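Side-chain contacts in choline dehydrogenase and related flavoproteins (Aspergillus oryzae, PDB 3Q9T), which oxidises formate as a formate oxidase of the glucose-methanol-choline oxidoreductase family, using 8-formyl-FAD as its flavin: residues Ala107-Asp110 against Gln111-Glu114; Val525-Pro528 against Lys529-His533; Leu491-Asp494 against Lys495-His498; Met71-Asp75 against Asp76-Ile80. All blocks are in the same frame, centred on the assembly; numbering follows the deposited sequence.

Contact 1 (Ala107-Asp110 against Gln111-Glu114); sequences ATFD and QWEE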
loop_
_atom_site.group_PDB
_atom_site.type_symbol
_atom_site.label_atom_id
_atom_site.label_comp_id
_atom_site.label_asym_id
_atom_site.label_seq_id
_atom_site.Cartn_x
_atom_site.Cartn_y
_atom_site.Cartn_z
ATOM N N ALA A 107 4.703 -18.583 -30.593
ATOM C CA ALA A 107 5.842 -19.158 -29.900
ATOM C C ALA A 107 5.518 -19.396 -28.430
ATOM O O ALA A 107 6.035 -20.324 -27.806
ATOM C CB ALA A 107 7.043 -18.254 -30.032
ATOM N N THR A 108 4.658 -18.552 -27.879
ATOM C CA THR A 108 4.341 -18.638 -26.465
ATOM C C THR A 108 3.424 -19.821 -26.192
ATOM O O THR A 108 3.641 -20.598 -25.254
ATOM C CB THR A 108 3.729 -17.330 -25.956
ATOM O OG1 THR A 108 4.735 -16.307 -25.983
ATOM C CG2 THR A 108 3.219 -17.498 -24.531
ATOM N N PHE A 109 2.410 -19.979 -27.029
ATOM C CA PHE A 109 1.481 -21.081 -26.860
ATOM C C PHE A 109 2.179 -22.409 -27.151
ATOM O O PHE A 109 1.890 -23.419 -26.523
ATOM C CB PHE A 109 0.279 -20.901 -27.772
ATOM C CG PHE A 109 -0.751 -19.934 -27.248
ATOM C CD1 PHE A 109 -1.741 -20.360 -26.369
ATOM C CD2 PHE A 109 -0.755 -18.614 -27.668
ATOM C CE1 PHE A 109 -2.719 -19.475 -25.904
ATOM C CE2 PHE A 109 -1.718 -17.730 -27.224
ATOM C CZ PHE A 109 -2.701 -18.158 -26.329
ATOM N N ASP A 110 3.112 -22.398 -28.092
ATOM C CA ASP A 110 3.884 -23.588 -28.370
ATOM C C ASP A 110 4.606 -24.075 -27.125
ATOM O O ASP A 110 4.812 -25.271 -26.967
ATOM C CB ASP A 110 4.887 -23.353 -29.508
ATOM C CG ASP A 110 4.262 -23.522 -30.881
ATOM O OD1 ASP A 110 3.133 -24.068 -30.970
ATOM O OD2 ASP A 110 4.909 -23.123 -31.872
ATOM N N GLN A 111 4.995 -23.160 -26.239
ATOM C CA GLN A 111 5.712 -23.550 -25.027
ATOM C C GLN A 111 4.776 -24.157 -23.983
ATOM O O GLN A 111 5.228 -24.719 -23.000
ATOM C CB GLN A 111 6.498 -22.378 -24.439
ATOM C CG GLN A 111 7.446 -21.718 -25.418
ATOM C CD GLN A 111 8.375 -22.705 -26.087
ATOM O OE1 GLN A 111 9.282 -23.243 -25.453
ATOM N NE2 GLN A 111 8.158 -22.950 -27.379
ATOM N N TRP A 112 3.470 -24.048 -24.199
ATOM C CA TRP A 112 2.542 -24.752 -23.318
ATOM C C TRP A 112 2.786 -26.265 -23.408
ATOM O O TRP A 112 2.407 -27.021 -22.513
ATOM C CB TRP A 112 1.091 -24.441 -23.658
ATOM C CG TRP A 112 0.633 -23.036 -23.333
ATOM C CD1 TRP A 112 1.405 -21.919 -23.229
ATOM C CD2 TRP A 112 -0.714 -22.615 -23.073
ATOM N NE1 TRP A 112 0.626 -20.829 -22.919
ATOM C CE2 TRP A 112 -0.679 -21.231 -22.824
ATOM C CE3 TRP A 112 -1.944 -23.282 -23.018
ATOM C CZ2 TRP A 112 -1.826 -20.493 -22.532
ATOM C CZ3 TRP A 112 -3.087 -22.550 -22.734
ATOM C CH2 TRP A 112 -3.019 -21.167 -22.491
ATOM N N GLU A 113 3.439 -26.700 -24.483
ATOM C CA GLU A 113 3.677 -28.124 -24.676
ATOM C C GLU A 113 4.316 -28.766 -23.445
ATOM O O GLU A 113 4.011 -29.901 -23.094
ATOM C CB GLU A 113 4.565 -28.378 -25.897
ATOM C CG GLU A 113 5.072 -29.811 -25.948
ATOM C CD GLU A 113 5.579 -30.218 -27.312
ATOM O OE1 GLU A 113 5.614 -29.365 -28.223
ATOM O OE2 GLU A 113 5.934 -31.405 -27.479
ATOM N N GLU A 114 5.212 -28.026 -22.806
ATOM C CA GLU A 114 5.923 -28.497 -21.625
ATOM C C GLU A 114 4.967 -28.844 -20.496
ATOM O O GLU A 114 5.298 -29.619 -19.604
ATOM C CB GLU A 114 6.885 -27.420 -21.153
ATOM C CG GLU A 114 7.659 -27.783 -19.905
ATOM C CD GLU A 114 8.502 -26.623 -19.411
ATOM O OE1 GLU A 114 8.443 -25.546 -20.043
ATOM O OE2 GLU A 114 9.217 -26.784 -18.397
HETATM O O HOH W 1 5.817 -26.884 -29.037
#

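Contact 2 (Val525-Pro528 against Lys529-His533); sequences VVDP and KLKVH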
loop_
_atom_site.group_PDB
_atom_site.type_symbol
_atom_site.label_atom_id
_atom_site.label_comp_id
_atom_site.label_asym_id
_atom_site.label_seq_id
_atom_site.Cartn_x
_atom_site.Cartn_y
_atom_site.Cartn_z
ATOM N N VAL A 525 -1.532 -28.457 -11.109
ATOM C CA VAL A 525 -2.692 -29.018 -10.419
ATOM C C VAL A 525 -3.700 -29.800 -11.278
ATOM O O VAL A 525 -4.369 -30.692 -10.771
ATOM C CB VAL A 525 -3.388 -28.017 -9.439
ATOM C CG1 VAL A 525 -2.480 -26.816 -9.098
ATOM C CG2 VAL A 525 -4.726 -27.613 -9.936
ATOM N N VAL A 526 -3.797 -29.497 -12.567
ATOM C CA VAL A 526 -4.649 -30.293 -13.442
ATOM C C VAL A 526 -3.856 -30.902 -14.589
ATOM O O VAL A 526 -2.834 -30.352 -15.013
ATOM C CB VAL A 526 -5.766 -29.452 -14.072
ATOM C CG1 VAL A 526 -6.472 -28.631 -13.003
ATOM C CG2 VAL A 526 -5.184 -28.573 -15.169
ATOM N N ASP A 527 -4.356 -32.015 -15.114
ATOM C CA ASP A 527 -3.688 -32.703 -16.212
ATOM C C ASP A 527 -4.090 -32.122 -17.570
ATOM O O ASP A 527 -4.868 -31.160 -17.640
ATOM C CB ASP A 527 -3.918 -34.232 -16.140
ATOM C CG ASP A 527 -5.361 -34.639 -16.430
ATOM O OD1 ASP A 527 -6.160 -33.806 -16.915
ATOM O OD2 ASP A 527 -5.694 -35.814 -16.184
ATOM N N PRO A 528 -3.561 -32.701 -18.661
ATOM C CA PRO A 528 -3.900 -32.130 -19.967
ATOM C C PRO A 528 -5.391 -32.149 -20.315
ATOM O O PRO A 528 -5.799 -31.401 -21.198
ATOM C CB PRO A 528 -3.089 -32.990 -20.941
ATOM C CG PRO A 528 -1.879 -33.358 -20.156
ATOM C CD PRO A 528 -2.419 -33.628 -18.751
ATOM N N LYS A 529 -6.192 -32.979 -19.654
ATOM C CA LYS A 529 -7.628 -32.961 -19.895
ATOM C C LYS A 529 -8.311 -32.084 -18.855
ATOM O O LYS A 529 -9.523 -32.143 -18.676
ATOM C CB LYS A 529 -8.208 -34.372 -19.886
ATOM C CG LYS A 529 -7.459 -35.345 -20.810
ATOM C CD LYS A 529 -7.417 -34.856 -22.255
ATOM C CE LYS A 529 -6.696 -35.861 -23.136
ATOM N NZ LYS A 529 -6.814 -35.473 -24.559
ATOM N N LEU A 530 -7.502 -31.284 -18.163
ATOM C CA LEU A 530 -8.001 -30.302 -17.215
ATOM C C LEU A 530 -8.658 -30.980 -16.024
ATOM O O LEU A 530 -9.427 -30.356 -15.300
ATOM C CB LEU A 530 -8.974 -29.323 -17.888
ATOM C CG LEU A 530 -8.352 -28.455 -18.984
ATOM C CD1 LEU A 530 -9.379 -27.487 -19.532
ATOM C CD2 LEU A 530 -7.122 -27.703 -18.448
ATOM N N LYS A 531 -8.341 -32.254 -15.824
ATOM C CA LYS A 531 -8.782 -32.974 -14.626
ATOM C C LYS A 531 -7.843 -32.694 -13.457
ATOM O O LYS A 531 -6.619 -32.719 -13.624
ATOM C CB LYS A 531 -8.829 -34.483 -14.881
ATOM C CG LYS A 531 -9.843 -34.898 -15.928
ATOM C CD LYS A 531 -9.767 -36.386 -16.170
ATOM C CE LYS A 531 -10.870 -36.836 -17.081
ATOM N NZ LYS A 531 -11.035 -38.297 -16.954
ATOM N N VAL A 532 -8.414 -32.435 -12.278
ATOM C CA VAL A 532 -7.615 -32.198 -11.073
ATOM C C VAL A 532 -6.797 -33.450 -10.690
ATOM O O VAL A 532 -7.362 -34.517 -10.425
ATOM C CB VAL A 532 -8.503 -31.714 -9.889
ATOM C CG1 VAL A 532 -7.679 -31.530 -8.618
ATOM C CG2 VAL A 532 -9.201 -30.420 -10.240
ATOM N N HIS A 533 -5.471 -33.333 -10.694
ATOM C CA HIS A 533 -4.617 -34.454 -10.289
ATOM C C HIS A 533 -5.100 -34.979 -8.935
ATOM O O HIS A 533 -5.229 -34.220 -7.966
ATOM C CB HIS A 533 -3.145 -34.038 -10.156
ATOM C CG HIS A 533 -2.504 -33.594 -11.437
ATOM N ND1 HIS A 533 -2.309 -34.438 -12.513
ATOM C CD2 HIS A 533 -1.972 -32.401 -11.798
ATOM C CE1 HIS A 533 -1.714 -33.775 -13.490
ATOM N NE2 HIS A 533 -1.497 -32.537 -13.081
HETATM O O HOH W 2 -4.157 -31.439 -8.117
HETATM O O HOH W 3 -5.788 -35.740 -13.291
#

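Contact 3 (Leu491-Asp494 against Lys495-His498); sequences LDSD and KEMH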
loop_
_atom_site.group_PDB
_atom_site.type_symbol
_atom_site.label_atom_id
_atom_site.label_comp_id
_atom_site.label_asym_id
_atom_site.label_seq_id
_atom_site.Cartn_x
_atom_site.Cartn_y
_atom_site.Cartn_z
ATOM N N LEU A 491 11.836 10.562 -16.787
ATOM C CA LEU A 491 12.630 9.743 -17.702
ATOM C C LEU A 491 14.112 10.083 -17.691
ATOM O O LEU A 491 14.922 9.333 -18.249
ATOM C CB LEU A 491 12.128 9.864 -19.144
ATOM C CG LEU A 491 11.079 8.895 -19.694
ATOM C CD1 LEU A 491 11.204 7.474 -19.116
ATOM C CD2 LEU A 491 9.703 9.462 -19.473
ATOM N N ASP A 492 14.477 11.210 -17.083
ATOM C CA ASP A 492 15.872 11.637 -17.145
ATOM C C ASP A 492 16.724 10.959 -16.085
ATOM O O ASP A 492 17.950 11.088 -16.077
ATOM C CB ASP A 492 16.017 13.162 -17.119
ATOM C CG ASP A 492 15.537 13.802 -15.811
ATOM O OD1 ASP A 492 15.620 15.046 -15.713
ATOM O OD2 ASP A 492 15.083 13.100 -14.887
ATOM N N SER A 493 16.070 10.191 -15.220
ATOM C CA SER A 493 16.754 9.580 -14.082
ATOM C C SER A 493 16.383 8.120 -13.902
ATOM O O SER A 493 15.244 7.795 -13.551
ATOM C CB SER A 493 16.454 10.362 -12.793
ATOM O OG SER A 493 16.871 9.652 -11.639
ATOM N N ASP A 494 17.347 7.233 -14.123
ATOM C CA ASP A 494 17.091 5.822 -13.907
ATOM C C ASP A 494 16.590 5.615 -12.498
ATOM O O ASP A 494 15.682 4.816 -12.258
ATOM C CB ASP A 494 18.362 5.004 -14.162
ATOM C CG ASP A 494 18.662 4.857 -15.646
ATOM O OD1 ASP A 494 17.852 5.345 -16.460
ATOM O OD2 ASP A 494 19.689 4.251 -16.000
ATOM N N LYS A 495 17.183 6.361 -11.571
ATOM C CA LYS A 495 16.856 6.265 -10.155
ATOM C C LYS A 495 15.418 6.634 -9.897
ATOM O O LYS A 495 14.713 5.926 -9.195
ATOM C CB LYS A 495 17.764 7.178 -9.327
ATOM C CG LYS A 495 18.326 6.504 -8.116
ATOM C CD LYS A 495 18.792 5.103 -8.497
ATOM C CE LYS A 495 19.736 4.510 -7.453
ATOM N NZ LYS A 495 21.037 5.246 -7.411
ATOM N N GLU A 496 14.981 7.761 -10.448
ATOM C CA GLU A 496 13.609 8.178 -10.227
ATOM C C GLU A 496 12.634 7.254 -10.938
ATOM O O GLU A 496 11.551 6.979 -10.420
ATOM C CB GLU A 496 13.396 9.630 -10.651
ATOM C CG GLU A 496 14.115 10.655 -9.766
ATOM C CD GLU A 496 13.880 12.081 -10.230
ATOM O OE1 GLU A 496 14.877 12.819 -10.386
ATOM O OE2 GLU A 496 12.701 12.466 -10.435
ATOM N N MET A 497 13.020 6.763 -12.112
ATOM C CA MET A 497 12.132 5.922 -12.893
ATOM C C MET A 497 11.859 4.632 -12.130
ATOM O O MET A 497 10.783 4.052 -12.237
ATOM C CB MET A 497 12.723 5.621 -14.274
ATOM C CG MET A 497 12.548 6.752 -15.274
ATOM S SD MET A 497 10.825 7.297 -15.385
ATOM C CE MET A 497 10.116 5.859 -16.233
ATOM N N HIS A 498 12.860 4.198 -11.367
ATOM C CA HIS A 498 12.768 2.994 -10.555
ATOM C C HIS A 498 11.626 3.130 -9.539
ATOM O O HIS A 498 10.819 2.213 -9.362
ATOM C CB HIS A 498 14.102 2.761 -9.846
ATOM C CG HIS A 498 14.132 1.529 -9.000
ATOM N ND1 HIS A 498 14.910 0.435 -9.310
ATOM C CD2 HIS A 498 13.478 1.215 -7.858
ATOM C CE1 HIS A 498 14.732 -0.500 -8.392
ATOM N NE2 HIS A 498 13.870 -0.050 -7.500
#

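Contact 4 (Met71-Asp75 against Asp76-Ile80); sequences MVRRD and DYERI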
loop_
_atom_site.group_PDB
_atom_site.type_symbol
_atom_site.label_atom_id
_atom_site.label_comp_id
_atom_site.label_asym_id
_atom_site.label_seq_id
_atom_site.Cartn_x
_atom_site.Cartn_y
_atom_site.Cartn_z
ATOM N N MET A 71 0.379 -5.695 -4.859
ATOM C CA MET A 71 0.836 -5.491 -6.229
ATOM C C MET A 71 2.313 -5.799 -6.341
ATOM O O MET A 71 2.755 -6.478 -7.267
ATOM C CB MET A 71 0.567 -4.048 -6.656
ATOM C CG MET A 71 -0.926 -3.702 -6.707
ATOM S SD MET A 71 -1.746 -4.407 -8.166
ATOM C CE MET A 71 -3.249 -5.017 -7.411
ATOM N N VAL A 72 3.078 -5.276 -5.393
ATOM C CA VAL A 72 4.484 -5.584 -5.322
ATOM C C VAL A 72 4.934 -5.800 -3.896
ATOM O O VAL A 72 4.453 -5.142 -2.972
ATOM C CB VAL A 72 5.375 -4.562 -6.110
ATOM C CG1 VAL A 72 4.569 -3.381 -6.590
ATOM C CG2 VAL A 72 6.583 -4.141 -5.314
ATOM N N ARG A 73 5.827 -6.770 -3.736
ATOM C CA ARG A 73 6.402 -7.116 -2.451
ATOM C C ARG A 73 7.886 -7.387 -2.649
ATOM O O ARG A 73 8.298 -8.530 -2.802
ATOM C CB ARG A 73 5.704 -8.350 -1.859
ATOM C CG ARG A 73 6.165 -8.690 -0.442
ATOM C CD ARG A 73 5.373 -9.853 0.150
ATOM N NE ARG A 73 4.039 -9.434 0.564
ATOM C CZ ARG A 73 2.996 -10.254 0.679
ATOM N NH1 ARG A 73 1.817 -9.782 1.078
ATOM N NH2 ARG A 73 3.125 -11.549 0.398
ATOM N N ARG A 74 8.664 -6.310 -2.703
ATOM C CA ARG A 74 10.110 -6.371 -2.797
ATOM C C ARG A 74 10.641 -5.910 -1.448
ATOM O O ARG A 74 9.894 -5.332 -0.659
ATOM C CB ARG A 74 10.623 -5.423 -3.888
ATOM C CG ARG A 74 10.257 -5.818 -5.330
ATOM C CD ARG A 74 10.456 -4.638 -6.289
ATOM N NE ARG A 74 11.761 -3.993 -6.107
ATOM C CZ ARG A 74 12.875 -4.355 -6.740
ATOM N NH1 ARG A 74 12.865 -5.358 -7.617
ATOM N NH2 ARG A 74 14.002 -3.705 -6.504
ATOM N N ASP A 75 11.922 -6.153 -1.181
ATOM C CA ASP A 75 12.542 -5.643 0.040
ATOM C C ASP A 75 12.552 -4.096 0.091
ATOM O O ASP A 75 12.399 -3.513 1.154
ATOM C CB ASP A 75 13.961 -6.214 0.222
ATOM C CG ASP A 75 13.969 -7.637 0.817
ATOM O OD1 ASP A 75 12.873 -8.156 1.132
ATOM O OD2 ASP A 75 15.073 -8.236 0.992
ATOM N N ASP A 76 12.740 -3.436 -1.049
ATOM C CA ASP A 76 12.779 -1.976 -1.076
ATOM C C ASP A 76 11.405 -1.312 -1.234
ATOM O O ASP A 76 11.300 -0.095 -1.182
ATOM C CB ASP A 76 13.734 -1.454 -2.161
ATOM C CG ASP A 76 13.296 -1.838 -3.604
ATOM O OD1 ASP A 76 12.255 -2.522 -3.787
ATOM O OD2 ASP A 76 14.025 -1.456 -4.556
ATOM N N TYR A 77 10.353 -2.100 -1.424
ATOM C CA TYR A 77 9.041 -1.525 -1.735
ATOM C C TYR A 77 7.897 -2.548 -1.627
ATOM O O TYR A 77 8.058 -3.709 -2.004
ATOM C CB TYR A 77 9.070 -0.863 -3.130
ATOM C CG TYR A 77 7.791 -0.134 -3.495
ATOM C CD1 TYR A 77 6.716 -0.823 -4.056
ATOM C CD2 TYR A 77 7.650 1.226 -3.270
ATOM C CE1 TYR A 77 5.537 -0.179 -4.385
ATOM C CE2 TYR A 77 6.458 1.897 -3.607
ATOM C CZ TYR A 77 5.405 1.180 -4.166
ATOM O OH TYR A 77 4.212 1.791 -4.501
ATOM N N GLU A 78 6.755 -2.117 -1.088
ATOM C CA GLU A 78 5.554 -2.956 -1.032
ATOM C C GLU A 78 4.273 -2.121 -1.035
ATOM O O GLU A 78 4.119 -1.168 -0.259
ATOM C CB GLU A 78 5.585 -3.910 0.169
ATOM C CG GLU A 78 4.408 -4.914 0.238
ATOM C CD GLU A 78 4.611 -5.989 1.308
ATOM O OE1 GLU A 78 3.670 -6.752 1.620
ATOM O OE2 GLU A 78 5.734 -6.080 1.834
ATOM N N ARG A 79 3.350 -2.485 -1.920
ATOM C CA ARG A 79 2.080 -1.784 -2.006
ATOM C C ARG A 79 0.929 -2.785 -2.105
ATOM O O ARG A 79 1.020 -3.793 -2.800
ATOM C CB ARG A 79 2.083 -0.851 -3.208
ATOM C CG ARG A 79 0.767 -0.180 -3.505
ATOM C CD ARG A 79 1.022 1.171 -4.147
ATOM N NE ARG A 79 1.762 1.075 -5.403
ATOM C CZ ARG A 79 1.207 0.714 -6.560
ATOM N NH1 ARG A 79 -0.079 0.414 -6.617
ATOM N NH2 ARG A 79 1.930 0.653 -7.664
ATOM N N ILE A 80 -0.149 -2.498 -1.400
ATOM C CA ILE A 80 -1.329 -3.327 -1.465
ATOM C C ILE A 80 -2.422 -2.403 -1.972
ATOM O O ILE A 80 -2.408 -1.210 -1.687
ATOM C CB ILE A 80 -1.657 -3.957 -0.103
ATOM C CG1 ILE A 80 -2.903 -4.849 -0.199
ATOM C CG2 ILE A 80 -1.821 -2.866 0.968
ATOM C CD1 ILE A 80 -3.266 -5.533 1.143
#

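Contact 1 (Ala107-Asp110 against Gln111-Glu114)
D110 O is gripped twice. E113 N donates to D110 O over 3.2 Å, and a water donates to D110 O over 2.8 Å. The same water gives its other proton to E113 OE1. E113 can reach it because its CG lies anti to the backbone N (chi1 168°) and the rest of the chain is extended. One residue earlier, W112 N donates to F109 O at 2.9 Å. The bond from Q111 N to T108 O is weak. Q111 N and Q111 NE2 both donate to A107 O, again weakly.

The two aromatic side chains lie side by side and point the same way. F109 CD1 sits over one face of the indole, displaced toward its rim. F109 CE1 comes to 3.6 Å from W112 CZ2. The planes are 38° apart, so the pair is oblique. A CH-pi contact adds to it, with F109 CA 4.1 Å from the centroid of the five-membered ring of W112. The F109 ring also meets W122, and W112 NE1 makes a weak bond to I548 O.

T108 and D110 turn their polar ends to other partners. T108 OG1 is bonded to D551, and the D110 carboxylate pairs with K106 and accepts from W122 N. The side chain of F109 lies about 11 Å from the bound 8-formyl-FAD. This is a type I beta turn, D110 to E113, joining helix 106-110 to helix 113-116.

Contact 2 (Val525-Pro528 against Lys529-His533)
The D527 carboxylate is turned back over its own turn, toward the amides of K529 and K531. Its CG lies between the backbone N and the carbonyl carbon (chi1 69°). K531 N donates to D527 OD1 over 2.9 Å, from above the carboxylate plane. K529 N donates more weakly to the same oxygen, as in an Asx turn. D527 and K531 run side by side and point the same way. K531 NZ goes on to E572, and K529 NZ pairs with E119.

The H533 ring lies across the backbone of D527. D527 N is over one face of the ring, set toward the rim, and H533 CE1 is 3.5 Å from D527 CB. H533 NE2 is hydrogen-bonded to S518 OG. On the buried side V526 and L530 cross obliquely, with V526 CG2 3.9 Å from L530 CD2. L530 also packs on helix 555-572.

Backbone bonds close the loop. L530 N donates to D527 O at 2.7 Å in a type I turn. D527 N donates to K531 O at 2.8 Å, and H533 N to V525 O at 2.9 Å. A water links V525 O to H533 O.

With the amide of K531 donating to OD1 and that of K529 adding a weak bond, D527 is probably held as an anion. Its carboxylate then serves as an extra acceptor that fixes the turn from inside.

Contact 3 (Leu491-Asp494 against Lys495-His498)
The tight part is where L491 meets M497. L491 CD1 is 3.5 Å from M497 CE, closer than carbon atoms usually come. M497 SD follows at 3.8 Å from L491 CD1. The two side chains cross at a slant. M497 bends at both chi2 (-52°) and chi3 (-71°), which folds its thioether back toward L491. M497 CG also rests against S493 O, at 3.4 Å. Beyond the two segments, M497 packs on R461 and I464 of helix 454-473 and on M489 and P490, and L491 lies against Y468 of the same helix.

Backbone bonds start the helix here. M497 N donates to S493 O over 2.8 Å. H498 N donates to D494 O over 3.0 Å. S493 OG, anti to the backbone N, accepts from E496 N at 2.9 Å, and the N-H...O angle of 164° is close to straight. The H498 ring leads off from the cap, packs on I457 and probably bonds through NE2 to D76 OD2.

The other side faces solvent and is looser. E496 is extended beyond CG and lies beside S493, with E496 CG 3.5 Å from S493 OG. Its carboxylate comes near that of D492, a like charge, and no bond joins them. K495 is exposed, and its bent chain leads off from the cap.

S493 is the N-cap of helix 494-504, its hydroxyl taking up an amide in the first turn.

Contact 4 (Met71-Asp75 against Asp76-Ile80)
R74 grips D76 side-on in a salt bridge with two nitrogens, one to each oxygen. R74 NE donates to D76 OD1 at 2.8 Å, on the syn side of the carboxylate. R74 NH2 donates to D76 OD2 at 3.0 Å, almost straight (179°). The two planes are 45° apart. In a second salt bridge R73 and E78 lie side by side, and R73 NE donates to E78 OE1 at 2.9 Å. OE1 lies near the guanidinium plane, while NE stands above the carboxylate plane.

Backbone bonds join the strands. M71 N donates to R79 O at 2.9 Å, R79 N to V72 O at 3.1 Å, and R74 N to Y77 O at 2.8 Å. V72 O also receives a CA-H...O contact from E78.

V72 crosses Y77 at about a right angle, with V72 CG2 at the ring edge, 3.6 Å from Y77 CD1. Within 76-80, Y77 OH accepts from R79 NE at 2.7 Å, in the guanidinium plane. Further partners are D454 for R74 NH1, D503 for Y77 OH and E81 for R79 NH1.

V72, R74, Y77 and R79 share one face, which meets helix 494-504, and R73 and E78 share the other. E78 OE2 pairs with K68 of the second subunit, and I80 meets I80 of that subunit. This is a tight antiparallel beta hairpin at the subunit interface.

In the fold
All four contacts are local and follow one another along the chain without nesting or crossing. Contact 4 comes first and closes the hairpin of strands 67-74 and 77-81. Contact 1 follows, turning helix 106-110 into helix 113-116. Contact 3 starts helix 494-504 after the loop from strand 481-485. Contact 2 closes a loop just before strand 538-540. Contacts 3 and 4 touch, so the hairpin is tied to the helix that contact 3 begins. Contacts 1 and 2 lie on one side of the chain's centre, about 17 Å apart between centres, without touching. Contacts 2 and 3 are the farthest apart, with centres about 44 Å from each other.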